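Local coordinates for protein vanadium-dependent haloperoxidase (Zobellia galactanivorans, PDB 4CIT) that binds vanadate and probably uses it to oxidise iodide with hydrogen peroxide, as vanadium-dependent iodoperoxidases do, at residues A72-V77 / D82-L87; Y68-A73 / K309-Y314; Y228-E231 / F236-E239; V223-Y228 / P362-G367. All blocks are in the same frame, centred on the assembly; numbering follows the deposited sequence.

Contact 1 (A72-V77 / D82-L87). With NA (sodium ion), chain G.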
loop_
_atom_site.group_PDB
_atom_site.type_symbol
_atom_site.label_atom_id
_atom_site.label_comp_id
_atom_site.label_asym_id
_atom_site.label_seq_id
_atom_site.Cartn_x
_atom_site.Cartn_y
_atom_site.Cartn_z
ATOM N N ALA A 72 -4.014 7.724 13.020
ATOM C CA ALA A 72 -3.774 8.289 14.353
ATOM C C ALA A 72 -3.094 9.672 14.372
ATOM O O ALA A 72 -3.569 10.623 15.019
ATOM C CB ALA A 72 -3.003 7.289 15.249
ATOM N N ALA A 73 -2.007 9.788 13.614
ATOM C CA ALA A 73 -1.344 11.076 13.484
ATOM C C ALA A 73 -2.184 12.131 12.849
ATOM O O ALA A 73 -2.256 13.290 13.332
ATOM C CB ALA A 73 -0.111 10.875 12.676
ATOM N N TYR A 74 -2.888 11.766 11.777
ATOM C CA TYR A 74 -3.775 12.699 11.102
ATOM C C TYR A 74 -4.853 13.188 12.008
ATOM O O TYR A 74 -5.160 14.402 12.079
ATOM C CB TYR A 74 -4.426 12.043 9.834
ATOM C CG TYR A 74 -5.400 13.014 9.183
ATOM C CD1 TYR A 74 -4.929 14.025 8.381
ATOM C CD2 TYR A 74 -6.780 12.953 9.495
ATOM C CE1 TYR A 74 -5.756 15.020 7.932
ATOM C CE2 TYR A 74 -7.646 13.927 9.001
ATOM C CZ TYR A 74 -7.123 14.882 8.120
ATOM O OH TYR A 74 -7.965 15.844 7.599
ATOM N N GLU A 75 -5.431 12.290 12.820
ATOM C CA GLU A 75 -6.441 12.794 13.764
ATOM C C GLU A 75 -5.934 13.884 14.738
ATOM O O GLU A 75 -6.660 14.809 15.128
ATOM C CB GLU A 75 -7.144 11.681 14.537
ATOM C CG GLU A 75 -8.020 10.802 13.658
ATOM C CD GLU A 75 -9.196 11.632 13.046
ATOM O OE1 GLU A 75 -10.112 12.158 13.773
ATOM O OE2 GLU A 75 -9.110 11.933 11.867
ATOM N N ILE A 76 -4.753 13.729 15.193
ATOM C CA ILE A 76 -4.080 14.768 16.053
ATOM C C ILE A 76 -3.975 16.104 15.360
ATOM O O ILE A 76 -4.394 17.174 15.894
ATOM C CB ILE A 76 -2.778 14.269 16.642
ATOM C CG1 ILE A 76 -3.037 13.183 17.677
ATOM C CG2 ILE A 76 -2.034 15.472 17.290
ATOM C CD1 ILE A 76 -1.775 12.396 18.060
ATOM N N VAL A 77 -3.509 16.059 14.121
ATOM C CA VAL A 77 -3.517 17.231 13.278
ATOM C C VAL A 77 -4.870 17.841 13.065
ATOM O O VAL A 77 -5.037 19.060 13.287
ATOM C CB VAL A 77 -2.830 16.954 11.946
ATOM C CG1 VAL A 77 -2.974 18.125 11.000
ATOM C CG2 VAL A 77 -1.404 16.673 12.190
ATOM N N ASP A 82 -7.391 23.982 12.054
ATOM C CA ASP A 82 -8.671 24.285 11.461
ATOM C C ASP A 82 -8.714 24.151 9.942
ATOM O O ASP A 82 -9.802 24.340 9.393
ATOM C CB ASP A 82 -9.064 25.783 11.754
ATOM C CG ASP A 82 -9.306 26.021 13.185
ATOM O OD1 ASP A 82 -9.659 25.047 13.892
ATOM O OD2 ASP A 82 -9.169 27.182 13.581
ATOM N N ASN A 83 -7.616 23.823 9.267
ATOM C CA ASN A 83 -7.705 23.542 7.863
ATOM C C ASN A 83 -8.049 22.057 7.488
ATOM O O ASN A 83 -8.208 21.763 6.304
ATOM C CB ASN A 83 -6.401 23.896 7.170
ATOM C CG ASN A 83 -5.975 25.361 7.402
ATOM O OD1 ASN A 83 -5.012 25.655 8.095
ATOM N ND2 ASN A 83 -6.706 26.223 6.899
ATOM N N TYR A 84 -8.059 21.123 8.454
ATOM C CA TYR A 84 -8.199 19.688 8.190
ATOM C C TYR A 84 -9.283 19.138 9.029
ATOM O O TYR A 84 -9.301 19.408 10.225
ATOM C CB TYR A 84 -6.879 18.948 8.484
ATOM C CG TYR A 84 -5.834 19.315 7.540
ATOM C CD1 TYR A 84 -5.803 18.748 6.252
ATOM C CD2 TYR A 84 -4.897 20.283 7.855
ATOM C CE1 TYR A 84 -4.876 19.205 5.295
ATOM C CE2 TYR A 84 -3.919 20.704 6.932
ATOM C CZ TYR A 84 -3.886 20.113 5.678
ATOM O OH TYR A 84 -2.928 20.576 4.806
ATOM N N ASN A 85 -10.232 18.436 8.428
ATOM C CA ASN A 85 -11.346 17.839 9.151
ATOM C C ASN A 85 -11.052 16.480 9.680
ATOM O O ASN A 85 -10.330 15.710 9.036
ATOM C CB ASN A 85 -12.594 17.691 8.298
ATOM C CG ASN A 85 -13.172 19.010 7.852
ATOM O OD1 ASN A 85 -12.952 20.094 8.431
ATOM N ND2 ASN A 85 -13.914 18.929 6.805
ATOM N N SER A 86 -11.658 16.108 10.812
ATOM C CA SER A 86 -11.471 14.797 11.368
ATOM C C SER A 86 -12.082 13.704 10.492
ATOM O O SER A 86 -13.096 13.958 9.819
ATOM C CB SER A 86 -12.132 14.770 12.732
ATOM O OG SER A 86 -12.128 13.478 13.293
ATOM N N LEU A 87 -11.449 12.535 10.480
ATOM C CA LEU A 87 -11.938 11.347 9.782
ATOM C C LEU A 87 -12.959 10.612 10.631
ATOM O O LEU A 87 -13.553 9.599 10.215
ATOM C CB LEU A 87 -10.756 10.432 9.378
ATOM C CG LEU A 87 -10.010 10.992 8.189
ATOM C CD1 LEU A 87 -8.751 10.195 8.015
ATOM C CD2 LEU A 87 -10.884 11.008 6.926
HETATM NA NA NA G . -9.564 20.542 12.234
HETATM O O HOH W 1 -9.940 22.093 13.939
HETATM O O HOH W 2 -11.179 21.847 11.053
HETATM O O HOH W 3 -11.859 18.939 12.941
#

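Contact 2 (Y68-A73 / K309-Y314)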
loop_
_atom_site.group_PDB
_atom_site.type_symbol
_atom_site.label_atom_id
_atom_site.label_comp_id
_atom_site.label_asym_id
_atom_site.label_seq_id
_atom_site.Cartn_x
_atom_site.Cartn_y
_atom_site.Cartn_z
ATOM N N TYR A 68 -3.212 2.530 9.649
ATOM C CA TYR A 68 -3.627 2.867 10.978
ATOM C C TYR A 68 -2.734 3.934 11.682
ATOM O O TYR A 68 -3.255 4.855 12.311
ATOM C CB TYR A 68 -3.767 1.657 11.882
ATOM C CG TYR A 68 -5.059 0.919 11.616
ATOM C CD1 TYR A 68 -6.310 1.457 12.016
ATOM C CD2 TYR A 68 -5.034 -0.303 11.035
ATOM C CE1 TYR A 68 -7.510 0.753 11.807
ATOM C CE2 TYR A 68 -6.222 -1.009 10.765
ATOM C CZ TYR A 68 -7.448 -0.499 11.172
ATOM O OH TYR A 68 -8.579 -1.210 10.958
ATOM N N PRO A 69 -1.419 3.809 11.610
ATOM C CA PRO A 69 -0.603 4.815 12.255
ATOM C C PRO A 69 -0.746 6.210 11.609
ATOM O O PRO A 69 -0.739 7.222 12.306
ATOM C CB PRO A 69 0.791 4.268 12.088
ATOM C CG PRO A 69 0.604 2.763 11.982
ATOM C CD PRO A 69 -0.571 2.702 11.068
ATOM N N ASN A 70 -0.911 6.282 10.295
ATOM C CA ASN A 70 -1.223 7.554 9.692
ATOM C C ASN A 70 -2.522 8.119 10.144
ATOM O O ASN A 70 -2.612 9.352 10.405
ATOM C CB ASN A 70 -1.169 7.460 8.154
ATOM C CG ASN A 70 0.230 7.282 7.659
ATOM O OD1 ASN A 70 1.209 7.882 8.222
ATOM N ND2 ASN A 70 0.356 6.638 6.495
ATOM N N VAL A 71 -3.592 7.312 10.274
ATOM C CA VAL A 71 -4.871 7.829 10.736
ATOM C C VAL A 71 -4.713 8.436 12.107
ATOM O O VAL A 71 -5.301 9.521 12.374
ATOM C CB VAL A 71 -6.001 6.730 10.686
ATOM C CG1 VAL A 71 -7.269 7.134 11.382
ATOM C CG2 VAL A 71 -6.288 6.368 9.244
ATOM N N ALA A 72 -4.014 7.724 13.020
ATOM C CA ALA A 72 -3.774 8.289 14.353
ATOM C C ALA A 72 -3.094 9.672 14.372
ATOM O O ALA A 72 -3.569 10.623 15.019
ATOM C CB ALA A 72 -3.003 7.289 15.249
ATOM N N ALA A 73 -2.007 9.788 13.614
ATOM C CA ALA A 73 -1.344 11.076 13.484
ATOM C C ALA A 73 -2.184 12.131 12.849
ATOM O O ALA A 73 -2.256 13.290 13.332
ATOM C CB ALA A 73 -0.111 10.875 12.676
ATOM N N LYS A 309 0.215 18.905 5.650
ATOM C CA LYS A 309 -0.084 18.578 4.255
ATOM C C LYS A 309 0.522 17.198 3.914
ATOM O O LYS A 309 -0.111 16.387 3.275
ATOM C CB LYS A 309 0.468 19.624 3.337
ATOM C CG LYS A 309 0.373 19.358 1.848
ATOM C CD LYS A 309 -1.011 19.214 1.384
ATOM C CE LYS A 309 -1.024 19.175 -0.173
ATOM N NZ LYS A 309 -0.581 20.446 -0.840
ATOM N N THR A 310 1.697 16.977 4.400
ATOM C CA THR A 310 2.354 15.631 4.220
ATOM C C THR A 310 1.476 14.531 4.799
ATOM O O THR A 310 1.237 13.498 4.164
ATOM C CB THR A 310 3.747 15.594 4.842
ATOM O OG1 THR A 310 4.552 16.531 4.179
ATOM C CG2 THR A 310 4.423 14.193 4.703
ATOM N N LEU A 311 1.042 14.681 6.060
ATOM C CA LEU A 311 0.158 13.699 6.690
ATOM C C LEU A 311 -1.140 13.485 6.068
ATOM O O LEU A 311 -1.592 12.378 5.905
ATOM C CB LEU A 311 0.030 14.052 8.154
ATOM C CG LEU A 311 -0.418 13.050 9.123
ATOM C CD1 LEU A 311 0.221 11.659 8.929
ATOM C CD2 LEU A 311 -0.139 13.651 10.513
ATOM N N PHE A 312 -1.789 14.565 5.630
ATOM C CA PHE A 312 -2.942 14.504 4.808
ATOM C C PHE A 312 -2.728 13.618 3.590
ATOM O O PHE A 312 -3.535 12.725 3.335
ATOM C CB PHE A 312 -3.262 15.921 4.408
ATOM C CG PHE A 312 -4.226 16.083 3.294
ATOM C CD1 PHE A 312 -5.556 15.969 3.483
ATOM C CD2 PHE A 312 -3.770 16.506 2.058
ATOM C CE1 PHE A 312 -6.450 16.174 2.420
ATOM C CE2 PHE A 312 -4.643 16.781 1.033
ATOM C CZ PHE A 312 -5.974 16.569 1.181
ATOM N N ALA A 313 -1.689 13.843 2.873
ATOM C CA ALA A 313 -1.461 13.095 1.706
ATOM C C ALA A 313 -1.213 11.575 1.988
ATOM O O ALA A 313 -1.784 10.646 1.315
ATOM C CB ALA A 313 -0.322 13.662 0.927
ATOM N N TYR A 314 -0.351 11.318 2.990
ATOM C CA TYR A 314 -0.059 9.939 3.330
ATOM C C TYR A 314 -1.292 9.196 3.848
ATOM O O TYR A 314 -1.480 8.005 3.607
ATOM C CB TYR A 314 1.052 9.803 4.374
ATOM C CG TYR A 314 2.368 10.344 4.023
ATOM C CD1 TYR A 314 2.668 10.785 2.773
ATOM C CD2 TYR A 314 3.376 10.348 4.952
ATOM C CE1 TYR A 314 3.956 11.253 2.468
ATOM C CE2 TYR A 314 4.674 10.776 4.664
ATOM C CZ TYR A 314 4.931 11.275 3.402
ATOM O OH TYR A 314 6.171 11.828 3.100
#

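Contact 3 (Y228-E231 / F236-E239)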
loop_
_atom_site.group_PDB
_atom_site.type_symbol
_atom_site.label_atom_id
_atom_site.label_comp_id
_atom_site.label_asym_id
_atom_site.label_seq_id
_atom_site.Cartn_x
_atom_site.Cartn_y
_atom_site.Cartn_z
ATOM N N TYR A 228 -11.793 -19.722 -18.628
ATOM C CA TYR A 228 -10.699 -20.632 -18.936
ATOM C C TYR A 228 -11.112 -21.528 -20.146
ATOM O O TYR A 228 -12.216 -22.183 -20.206
ATOM C CB TYR A 228 -10.387 -21.491 -17.741
ATOM C CG TYR A 228 -9.382 -22.572 -18.033
ATOM C CD1 TYR A 228 -8.051 -22.295 -17.987
ATOM C CD2 TYR A 228 -9.753 -23.853 -18.376
ATOM C CE1 TYR A 228 -7.109 -23.249 -18.194
ATOM C CE2 TYR A 228 -8.770 -24.825 -18.629
ATOM C CZ TYR A 228 -7.432 -24.471 -18.522
ATOM O OH TYR A 228 -6.412 -25.318 -18.796
ATOM N N SER A 229 -10.232 -21.561 -21.121
ATOM C CA SER A 229 -10.473 -22.356 -22.293
ATOM C C SER A 229 -9.187 -22.525 -23.052
ATOM O O SER A 229 -8.400 -21.603 -23.100
ATOM C CB SER A 229 -11.512 -21.653 -23.196
ATOM O OG SER A 229 -11.701 -22.382 -24.407
ATOM N N LEU A 230 -9.007 -23.719 -23.639
ATOM C CA LEU A 230 -7.887 -24.058 -24.486
ATOM C C LEU A 230 -8.291 -24.023 -25.974
ATOM O O LEU A 230 -7.438 -24.152 -26.873
ATOM C CB LEU A 230 -7.272 -25.403 -24.071
ATOM C CG LEU A 230 -6.680 -25.392 -22.658
ATOM C CD1 LEU A 230 -6.063 -26.706 -22.319
ATOM C CD2 LEU A 230 -5.616 -24.303 -22.547
ATOM N N GLU A 231 -9.546 -23.660 -26.229
ATOM C CA GLU A 231 -9.927 -23.477 -27.587
ATOM C C GLU A 231 -9.226 -22.303 -28.187
ATOM O O GLU A 231 -9.224 -21.227 -27.626
ATOM C CB GLU A 231 -11.449 -23.365 -27.684
ATOM C CG GLU A 231 -12.197 -24.624 -27.287
ATOM C CD GLU A 231 -11.923 -25.768 -28.271
ATOM O OE1 GLU A 231 -12.301 -25.650 -29.469
ATOM O OE2 GLU A 231 -11.285 -26.766 -27.854
ATOM N N PHE A 236 -9.773 -16.454 -23.558
ATOM C CA PHE A 236 -8.777 -16.883 -22.611
ATOM C C PHE A 236 -7.502 -17.297 -23.342
ATOM O O PHE A 236 -6.368 -16.876 -23.022
ATOM C CB PHE A 236 -9.274 -17.982 -21.699
ATOM C CG PHE A 236 -8.268 -18.397 -20.639
ATOM C CD1 PHE A 236 -7.314 -19.348 -20.950
ATOM C CD2 PHE A 236 -8.167 -17.733 -19.414
ATOM C CE1 PHE A 236 -6.367 -19.726 -20.023
ATOM C CE2 PHE A 236 -7.187 -18.065 -18.495
ATOM C CZ PHE A 236 -6.283 -19.087 -18.806
ATOM N N TYR A 237 -7.674 -18.090 -24.378
ATOM C CA TYR A 237 -6.535 -18.593 -25.112
ATOM C C TYR A 237 -5.776 -17.455 -25.776
ATOM O O TYR A 237 -4.528 -17.443 -25.791
ATOM C CB TYR A 237 -6.959 -19.662 -26.133
ATOM C CG TYR A 237 -5.797 -20.599 -26.456
ATOM C CD1 TYR A 237 -5.455 -21.606 -25.569
ATOM C CD2 TYR A 237 -5.056 -20.467 -27.616
ATOM C CE1 TYR A 237 -4.421 -22.482 -25.819
ATOM C CE2 TYR A 237 -3.993 -21.352 -27.886
ATOM C CZ TYR A 237 -3.699 -22.353 -26.971
ATOM O OH TYR A 237 -2.652 -23.235 -27.183
ATOM N N LYS A 238 -6.493 -16.490 -26.326
ATOM C CA LYS A 238 -5.847 -15.330 -26.851
ATOM C C LYS A 238 -4.976 -14.650 -25.831
ATOM O O LYS A 238 -3.863 -14.231 -26.127
ATOM C CB LYS A 238 -6.824 -14.384 -27.551
ATOM C CG LYS A 238 -7.366 -15.109 -28.797
ATOM C CD LYS A 238 -8.217 -14.195 -29.663
ATOM C CE LYS A 238 -8.837 -14.943 -30.833
ATOM N NZ LYS A 238 -9.942 -14.110 -31.350
ATOM N N GLU A 239 -5.516 -14.484 -24.635
ATOM C CA GLU A 239 -4.742 -13.805 -23.611
ATOM C C GLU A 239 -3.539 -14.626 -23.092
ATOM O O GLU A 239 -2.512 -14.071 -22.823
ATOM C CB GLU A 239 -5.684 -13.481 -22.416
ATOM C CG GLU A 239 -6.629 -12.388 -22.838
ATOM C CD GLU A 239 -7.152 -11.522 -21.754
ATOM O OE1 GLU A 239 -6.788 -11.694 -20.571
ATOM O OE2 GLU A 239 -7.949 -10.601 -22.151
#

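Contact 4 (V223-Y228 / P362-G367). With VO4 (vanadate ion), chain D; VO4 (vanadate ion), chain E.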
loop_
_atom_site.group_PDB
_atom_site.type_symbol
_atom_site.label_atom_id
_atom_site.label_comp_id
_atom_site.label_asym_id
_atom_site.label_seq_id
_atom_site.Cartn_x
_atom_site.Cartn_y
_atom_site.Cartn_z
ATOM N N VAL A 223 -15.984 -6.938 -13.629
ATOM C CA VAL A 223 -16.508 -7.979 -14.494
ATOM C C VAL A 223 -15.710 -9.286 -14.279
ATOM O O VAL A 223 -14.532 -9.265 -13.836
ATOM C CB VAL A 223 -16.478 -7.559 -15.992
ATOM C CG1 VAL A 223 -17.319 -6.294 -16.253
ATOM C CG2 VAL A 223 -15.088 -7.295 -16.463
ATOM N N PRO A 224 -16.320 -10.449 -14.620
ATOM C CA PRO A 224 -15.549 -11.679 -14.446
ATOM C C PRO A 224 -14.465 -11.807 -15.490
ATOM O O PRO A 224 -14.586 -11.174 -16.547
ATOM C CB PRO A 224 -16.573 -12.778 -14.645
ATOM C CG PRO A 224 -17.721 -12.143 -15.414
ATOM C CD PRO A 224 -17.764 -10.728 -14.874
ATOM N N PRO A 225 -13.414 -12.582 -15.215
ATOM C CA PRO A 225 -12.391 -12.794 -16.209
ATOM C C PRO A 225 -12.931 -13.707 -17.316
ATOM O O PRO A 225 -13.873 -14.464 -17.130
ATOM C CB PRO A 225 -11.294 -13.562 -15.449
ATOM C CG PRO A 225 -11.999 -14.284 -14.335
ATOM C CD PRO A 225 -13.255 -13.500 -14.030
ATOM N N PRO A 226 -12.276 -13.708 -18.463
ATOM C CA PRO A 226 -12.627 -14.636 -19.496
ATOM C C PRO A 226 -12.570 -16.057 -19.060
ATOM O O PRO A 226 -11.709 -16.440 -18.245
ATOM C CB PRO A 226 -11.594 -14.372 -20.620
ATOM C CG PRO A 226 -10.732 -13.305 -20.159
ATOM C CD PRO A 226 -11.222 -12.762 -18.844
ATOM N N ALA A 227 -13.562 -16.819 -19.517
ATOM C CA ALA A 227 -13.634 -18.253 -19.120
ATOM C C ALA A 227 -12.363 -19.010 -19.552
ATOM O O ALA A 227 -11.951 -18.918 -20.682
ATOM C CB ALA A 227 -14.825 -18.911 -19.742
ATOM N N TYR A 228 -11.793 -19.722 -18.628
ATOM C CA TYR A 228 -10.699 -20.632 -18.936
ATOM C C TYR A 228 -11.112 -21.528 -20.146
ATOM O O TYR A 228 -12.216 -22.183 -20.206
ATOM C CB TYR A 228 -10.387 -21.491 -17.741
ATOM C CG TYR A 228 -9.382 -22.572 -18.033
ATOM C CD1 TYR A 228 -8.051 -22.295 -17.987
ATOM C CD2 TYR A 228 -9.753 -23.853 -18.376
ATOM C CE1 TYR A 228 -7.109 -23.249 -18.194
ATOM C CE2 TYR A 228 -8.770 -24.825 -18.629
ATOM C CZ TYR A 228 -7.432 -24.471 -18.522
ATOM O OH TYR A 228 -6.412 -25.318 -18.796
ATOM N N PRO A 362 -4.052 -16.243 -6.365
ATOM C CA PRO A 362 -4.748 -16.280 -7.631
ATOM C C PRO A 362 -4.562 -15.019 -8.487
ATOM O O PRO A 362 -4.148 -13.949 -8.019
ATOM C CB PRO A 362 -6.206 -16.471 -7.246
ATOM C CG PRO A 362 -6.109 -17.192 -5.961
ATOM C CD PRO A 362 -4.989 -16.530 -5.282
ATOM N N GLU A 363 -4.865 -15.174 -9.741
ATOM C CA GLU A 363 -4.475 -14.245 -10.814
ATOM C C GLU A 363 -5.318 -12.959 -10.987
ATOM O O GLU A 363 -4.741 -11.909 -11.378
ATOM C CB GLU A 363 -4.362 -15.001 -12.106
ATOM C CG GLU A 363 -3.625 -14.258 -13.190
ATOM C CD GLU A 363 -4.408 -13.263 -13.950
ATOM O OE1 GLU A 363 -5.663 -13.369 -14.063
ATOM O OE2 GLU A 363 -3.732 -12.387 -14.538
ATOM N N TYR A 364 -6.610 -12.979 -10.727
ATOM C CA TYR A 364 -7.474 -11.918 -11.271
ATOM C C TYR A 364 -8.204 -11.217 -10.129
ATOM O O TYR A 364 -8.843 -11.889 -9.370
ATOM C CB TYR A 364 -8.510 -12.546 -12.210
ATOM C CG TYR A 364 -9.442 -11.587 -12.907
ATOM C CD1 TYR A 364 -9.109 -10.942 -14.052
ATOM C CD2 TYR A 364 -10.705 -11.309 -12.351
ATOM C CE1 TYR A 364 -9.997 -10.085 -14.690
ATOM C CE2 TYR A 364 -11.600 -10.479 -12.960
ATOM C CZ TYR A 364 -11.250 -9.868 -14.120
ATOM O OH TYR A 364 -12.137 -9.075 -14.778
ATOM N N THR A 365 -8.175 -9.931 -9.989
ATOM C CA THR A 365 -7.405 -8.947 -10.785
ATOM C C THR A 365 -6.003 -8.766 -10.175
ATOM O O THR A 365 -5.686 -9.322 -9.095
ATOM C CB THR A 365 -8.141 -7.589 -10.740
ATOM O OG1 THR A 365 -8.511 -7.354 -9.360
ATOM C CG2 THR A 365 -9.321 -7.566 -11.695
ATOM N N SER A 366 -5.108 -8.065 -10.874
ATOM C CA SER A 366 -3.735 -7.835 -10.471
ATOM C C SER A 366 -3.626 -6.799 -9.345
ATOM O O SER A 366 -4.171 -5.699 -9.498
ATOM C CB SER A 366 -2.943 -7.293 -11.651
ATOM O OG SER A 366 -1.730 -6.626 -11.223
ATOM N N GLY A 367 -3.008 -7.207 -8.221
ATOM C CA GLY A 367 -2.758 -6.339 -7.133
ATOM C C GLY A 367 -1.992 -5.081 -7.481
ATOM O O GLY A 367 -2.356 -3.965 -7.066
HETATM O O2 VO4 D . 0.159 -7.929 -9.968
HETATM O O3 VO4 E . -1.744 -9.767 -8.489
HETATM O O HOH W 4 -12.365 -9.545 -17.596
#

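Contact 1 (A72-V77 / D82-L87)
The sodium-binding loop that follows helix 59-80 folds back over the last turns of that helix, laying Tyr84 to Leu87 along Tyr74, Glu75 and Val77. Two long polar side chains of the helix hold the returning backbone. Tyr74 extends from the helix with CG anti to its nitrogen (chi1 177°), which carries the phenol to the loop, where OH donates to Asn85 O at 2.8 Å. The oxygen lies in the plane of the Tyr74 ring, at its edge, while the donor is tilted 27° from the carbonyl plane. Glu75 bends at chi2 and uses both carboxylate oxygens. OE2 accepts the backbone N of Leu87 at 2.8 Å on its syn side, through a nearly straight bond, and OE1 takes the hydroxyl of Ser86 OG in a very short bond modelled at 2.5 Å. That serine oxygen is also bonded to the N of Ala88, so donating to the carboxylate and accepting from the chain suit a small hydroxyl residue here. A glutamate fits because one buried group serves two adjacent loop donors. Apolar groups fill in beside these bonds: Leu87 CD1 rests 3.7 Å from Tyr74 CD2, and the side chains of Tyr74 and Tyr84 cross at about a right angle, with the Tyr74 hydroxyl at the edge of the Tyr84 ring. Val77 CG1 lies more loosely beside Tyr84. The same loop joins Ala78 and Asn81 in coordinating the metal: Tyr84 O binds the sodium ion at 2.3 Å.

Contact 2 (Y68-A73 / K309-Y314)
Leu311 and Ala73 form the tight part of this contact, where helices 59-80 and 307-335 run past each other roughly antiparallel, their local axes 9.4 Å apart and inclined at 141°. Leu311 CD2 sits against both Ala73 CB and the Ala73 carbonyl carbon, 3.5 Å from each. The other branch, CD1, reaches along the helix to the carbonyl oxygen of Asn70, at 3.9 Å. Leu311 CG stands anti to its backbone N (chi1 -160°), which swings the forked end toward the neighbouring helix. Alanine suits the facing position, since its single methyl lets a branched side chain come down to the helix backbone.

One turn away the fit is looser, although it too is buried rather than open to solvent. The amide of Asn70 faces the backbone of Tyr314 without a hydrogen bond: Asn70 ND2 is 3.7 Å from Tyr314 O and is bonded elsewhere, while Ser318 OG bonds to that carbonyl. The Tyr314 ring leads away from the contact, with Thr310 CG2 of its own helix over the rim of one face, and its hydroxyl bonds to Asp42. The whole is close helix-helix packing within the largely helical fold of the enzyme, joining helix 59-80 to helix 307-335, which also supplies Lys332 of the vanadate pocket.

Contact 3 (Y228-E231 / F236-E239)
This is an aromatic surface contact at the entrance to helix 235-253: the loop residues Tyr228 to Glu231 turn back over Phe236 and Tyr237 in the helix's first turns. Phe236 is the buried member. With CG anti to the backbone N (chi1 -177°), its ring is turned to the loop, and the CA of Tyr228 sits over one face, 4.0 Å from the centroid in a CH-pi contact, offset toward the rim. The two rings meet obliquely, with planes at 56°, and their closest approach is Tyr228 CD1 to Phe236 CE1 at 3.7 Å. Beyond the contact the Phe236 ring also meets that of Tyr425, and Tyr228 leans on Val343 and His347 of helix 340-347.

Tyr237 is modelled in two conformers. In the one described here, Leu230 O stands 3.4 Å above the plane of the Tyr237 ring, toward the rim, while Leu230 CD2 meets the ring edge 3.9 Å from Tyr237 CE1. Inside the loop, Ser229 OG accepts the N-H of Glu231 at 3.1 Å, an ST turn for which a short hydroxyl side chain is well suited. The hydroxyl of Ser234 bonds to both Glu231 O and Tyr237 N, tying loop to helix through a third residue.

No hydrogen bond runs directly between the two segments. Ser229 O, buried here with no partner in the model, lies at the edge of the Phe236 ring, 3.3 Å from CD1. The chemistry is therefore mainly dispersion, perhaps aided by the slightly positive ring edge facing that carbonyl.

Contact 4 (V223-Y228 / P362-G367)
Tyr364, Pro225 and Val223 carry this contact between the proline-rich loop before helix 235-253 and the vanadate-site loop. Tyr364 buries most surface. Its CG is anti to the backbone N (chi1 -177°), which places one ring face against Pro225. The proline CB stands 3.6 Å from the ring centroid and only 7° off the normal, a CH-pi contact over the face, and Pro225 CD packs at 3.6 Å on Tyr364 CE2. Thr365 CG2 covers the opposite face, so the ring is sandwiched. Proline suits its place because a compact, rigid ring presents C-H groups to the aromatic face.

Val223 meets the phenol end. Its carbonyl oxygen lies in the ring plane and accepts from Tyr364 OH at 2.6 Å, with the hydroxyl above the carbonyl plane rather than on a lone pair. Water 4 donates to the same hydroxyl and to Pro224 O, both at 2.9 Å, so the phenol oxygen is held from two partners.

Past the cis peptide between Tyr364 and Thr365 the chain enters the active site. Ser366 OG donates to one vanadate at 2.6 Å and also caps the start of helix 367-383 at Ser369 N; Gly367 N donates to another vanadate. The contact thus combines a CH-pi contact with a donated phenol bond, tying the proline-rich loop to the chain two residues before Ser366, which may steady the vanadate-site loop.

The four contacts form two pairs on opposite sides of the chain's centre. Contacts 1 and 2 share Ala72 and Ala73 on helix 59-80; their centres lie about 8 Å apart, and the sodium loop, helix 59-80 and helix 307-335 are in direct contact. Contacts 3 and 4 share Tyr228, with centres about 13 Å apart, and touch where Phe236 packs against Pro226 and Ala227. Between contacts 1 and 3 the centres are about 50 Å apart. Along the chain contact 3 is nested within the loop closed by contact 2, while contacts 2 and 4 interleave. Helix 307-335 bridges the halves: its first turns lie in contact 2, and it carries Lys332 of the vanadate pocket near contact 4.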